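Local atomic coordinates of NADH dehydrogenase, putative (Plasmodium falciparum, PDB entry 5JWC), a protein that probably oxidises NADH and passes the electrons through a bound FAD to ubiquinone, as a single-polypeptide type II NADH dehydrogenase of the malaria parasite. Residues Lys166-Asp170 against Phe207-Ile211. Numbering follows the deposited sequence.
Sequences KKFLD and FADFI. With 4W0 (5-fluoro-3-methyl-2-{4-[4-(trifluoromethoxy)benzyl]phenyl}quinolin-4(1H)-one), chain M.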
loop_
_atom_site.group_PDB
_atom_site.type_symbol
_atom_site.label_atom_id
_atom_site.label_comp_id
_atom_site.label_asym_id
_atom_site.label_seq_id
_atom_site.Cartn_x
_atom_site.Cartn_y
_atom_site.Cartn_z
ATOM N N LYS A 166 -0.681 -8.455 -6.225
ATOM C CA LYS A 166 -0.485 -7.617 -7.406
ATOM C C LYS A 166 -0.295 -8.460 -8.691
ATOM O O LYS A 166 -0.836 -8.117 -9.749
ATOM C CB LYS A 166 0.703 -6.669 -7.210
ATOM C CG LYS A 166 1.059 -5.881 -8.489
ATOM C CD LYS A 166 2.051 -4.757 -8.224
ATOM C CE LYS A 166 2.398 -3.987 -9.521
ATOM N NZ LYS A 166 1.283 -3.909 -10.502
ATOM N N LYS A 167 0.465 -9.556 -8.595
ATOM C CA LYS A 167 0.700 -10.403 -9.752
ATOM C C LYS A 167 -0.616 -10.986 -10.257
ATOM O O LYS A 167 -0.893 -10.958 -11.447
ATOM C CB LYS A 167 1.694 -11.526 -9.440
ATOM C CG LYS A 167 1.875 -12.533 -10.613
ATOM C CD LYS A 167 2.567 -11.886 -11.808
ATOM C CE LYS A 167 2.942 -12.936 -12.859
ATOM N NZ LYS A 167 3.634 -12.304 -14.011
ATOM N N PHE A 168 -1.430 -11.497 -9.349
ATOM C CA PHE A 168 -2.717 -12.042 -9.733
ATOM C C PHE A 168 -3.589 -10.971 -10.423
ATOM O O PHE A 168 -4.221 -11.235 -11.440
ATOM C CB PHE A 168 -3.444 -12.616 -8.521
ATOM C CG PHE A 168 -4.778 -13.198 -8.857
ATOM C CD1 PHE A 168 -4.865 -14.347 -9.635
ATOM C CD2 PHE A 168 -5.952 -12.595 -8.416
ATOM C CE1 PHE A 168 -6.098 -14.893 -9.966
ATOM C CE2 PHE A 168 -7.191 -13.140 -8.748
ATOM C CZ PHE A 168 -7.260 -14.288 -9.516
ATOM N N LEU A 169 -3.600 -9.763 -9.870
ATOM C CA LEU A 169 -4.370 -8.682 -10.466
ATOM C C LEU A 169 -3.815 -8.314 -11.845
ATOM O O LEU A 169 -4.592 -8.032 -12.752
ATOM C CB LEU A 169 -4.401 -7.456 -9.536
ATOM C CG LEU A 169 -5.123 -7.745 -8.209
ATOM C CD1 LEU A 169 -5.111 -6.552 -7.245
ATOM C CD2 LEU A 169 -6.567 -8.215 -8.463
ATOM N N ASP A 170 -2.491 -8.311 -12.000
ATOM C CA ASP A 170 -1.872 -7.992 -13.287
ATOM C C ASP A 170 -2.291 -9.011 -14.355
ATOM O O ASP A 170 -2.489 -8.657 -15.517
ATOM C CB ASP A 170 -0.334 -7.995 -13.196
ATOM C CG ASP A 170 0.232 -6.782 -12.488
ATOM O OD1 ASP A 170 1.391 -6.884 -12.028
ATOM O OD2 ASP A 170 -0.470 -5.753 -12.382
ATOM N N PHE A 207 -7.939 -17.009 -2.332
ATOM C CA PHE A 207 -8.049 -16.826 -3.771
ATOM C C PHE A 207 -9.322 -17.431 -4.348
ATOM O O PHE A 207 -9.934 -16.823 -5.225
ATOM C CB PHE A 207 -6.826 -17.391 -4.485
ATOM C CG PHE A 207 -5.718 -16.391 -4.599
ATOM C CD1 PHE A 207 -5.923 -15.210 -5.294
ATOM C CD2 PHE A 207 -4.501 -16.592 -3.961
ATOM C CE1 PHE A 207 -4.908 -14.250 -5.393
ATOM C CE2 PHE A 207 -3.496 -15.658 -4.054
ATOM C CZ PHE A 207 -3.692 -14.480 -4.776
ATOM N N ALA A 208 -9.734 -18.602 -3.854
ATOM C CA ALA A 208 -10.963 -19.216 -4.359
ATOM C C ALA A 208 -12.156 -18.313 -4.085
ATOM O O ALA A 208 -13.007 -18.135 -4.961
ATOM C CB ALA A 208 -11.186 -20.615 -3.738
ATOM N N ASP A 209 -12.215 -17.733 -2.885
ATOM C CA ASP A 209 -13.294 -16.804 -2.544
ATOM C C ASP A 209 -13.251 -15.549 -3.428
ATOM O O ASP A 209 -14.267 -15.130 -3.984
ATOM C CB ASP A 209 -13.223 -16.372 -1.086
ATOM C CG ASP A 209 -13.565 -17.497 -0.104
ATOM O OD1 ASP A 209 -14.046 -18.581 -0.515
ATOM O OD2 ASP A 209 -13.345 -17.271 1.103
ATOM N N PHE A 210 -12.071 -14.952 -3.530
ATOM C CA PHE A 210 -11.863 -13.763 -4.361
ATOM C C PHE A 210 -12.340 -14.033 -5.813
ATOM O O PHE A 210 -13.139 -13.273 -6.381
ATOM C CB PHE A 210 -10.381 -13.367 -4.312
ATOM C CG PHE A 210 -10.078 -12.014 -4.896
ATOM C CD1 PHE A 210 -11.054 -11.043 -4.988
ATOM C CD2 PHE A 210 -8.802 -11.712 -5.344
ATOM C CE1 PHE A 210 -10.771 -9.782 -5.528
ATOM C CE2 PHE A 210 -8.517 -10.461 -5.891
ATOM C CZ PHE A 210 -9.512 -9.497 -5.981
ATOM N N ILE A 211 -11.854 -15.128 -6.389
ATOM C CA ILE A 211 -12.215 -15.555 -7.742
ATOM C C ILE A 211 -13.728 -15.764 -7.920
ATOM O O ILE A 211 -14.328 -15.286 -8.902
ATOM C CB ILE A 211 -11.432 -16.840 -8.110
ATOM C CG1 ILE A 211 -9.947 -16.485 -8.261
ATOM C CG2 ILE A 211 -11.937 -17.466 -9.406
ATOM C CD1 ILE A 211 -8.998 -17.671 -8.227
HETATM C C1 4W0 M . -11.148 -15.222 6.721
HETATM C C2 4W0 M . -11.786 -15.153 5.471
HETATM C C3 4W0 M . -13.180 -14.997 5.396
HETATM C C4 4W0 M . -13.959 -14.914 6.565
HETATM C C5 4W0 M . -13.325 -14.980 7.812
HETATM C C6 4W0 M . -11.934 -15.130 7.898
HETATM O O1 4W0 M . -19.572 -19.020 -4.253
HETATM C C7 4W0 M . -15.452 -14.744 6.471
HETATM C C8 4W0 M . -16.096 -14.689 5.169
HETATM C C9 4W0 M . -15.263 -14.779 3.949
HETATM C C10 4W0 M . -15.804 -14.767 2.536
HETATM C C11 4W0 M . -16.664 -15.778 2.104
HETATM C C12 4W0 M . -17.134 -15.810 0.796
HETATM C C13 4W0 M . -16.697 -14.829 -0.066
HETATM C C14 4W0 M . -15.828 -13.854 0.339
HETATM C C15 4W0 M . -15.362 -13.819 1.636
HETATM O O2 4W0 M . -16.128 -14.661 7.474
HETATM N N 4W0 M . -13.838 -14.937 4.065
HETATM C C16 4W0 M . -17.106 -14.716 -1.504
HETATM C C17 4W0 M . -17.734 -15.890 -2.204
HETATM C C18 4W0 M . -17.103 -17.126 -2.238
HETATM C C19 4W0 M . -17.720 -18.176 -2.915
HETATM C C20 4W0 M . -18.937 -17.962 -3.572
HETATM C C21 4W0 M . -19.555 -16.717 -3.543
HETATM C C22 4W0 M . -18.945 -15.680 -2.864
HETATM C C23 4W0 M . -17.596 -14.519 5.098
HETATM F F1 4W0 M . -14.057 -14.894 8.924
HETATM C C24 4W0 M . -20.398 -19.848 -3.470
HETATM F F2 4W0 M . -19.628 -20.484 -2.582
HETATM F F3 4W0 M . -21.000 -20.754 -4.258
HETATM F F4 4W0 M . -21.309 -19.087 -2.845
#
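One face of the Phe168 ring receives the edge of Phe207 in a T-shaped (edge-to-face) pair, ring centroids 5.0 Å apart and planes at 65°. Phe207 CE1 comes down on the CB side of the ring, 3.6 Å from Phe168 CD2 and as near to Phe168 CG. Around the far end of the ring, Phe168 CE2 lies 4.0 Å from Phe210 CD2, and Phe168 CZ reaches Ile211 CG1 at 3.7 Å, both approaches oblique. Leu169 CD2 comes to the edge of the Phe210 ring, near its plane, 3.9 Å from Phe210 CE2. Phe168 CG stands anti to the backbone N (chi1 -180°), which carries the ring out toward helix 198-218, where Phe207, Phe210 and Ile211 all meet it from one side. The contact is wholly apolar and buried; its side chains bridge the axes of segments 166-170 and 207-211, 13.1 Å apart at closest and inclined by 33°. Asp209, on the same helix as Phe207 and Phe210, instead lies against a phenyl ring of the quinolone inhibitor RYL-552 in van der Waals contact (Asp209 OD2 to 4W0 C11, 3.8 Å); its carboxylate is hydrogen-bonded by Tyr463 OH and Asn466 N. Helices 158-174 and 198-218 are joined here through long apolar side chains: Phe168 and Phe207 rest on strand 292-295 of the five-stranded parallel sheet, Phe207 and Ile211 touch Ile228 of strand 227-232, while Phe519 meets Phe210 and Lys521 touches Leu169 from the C-terminal tail.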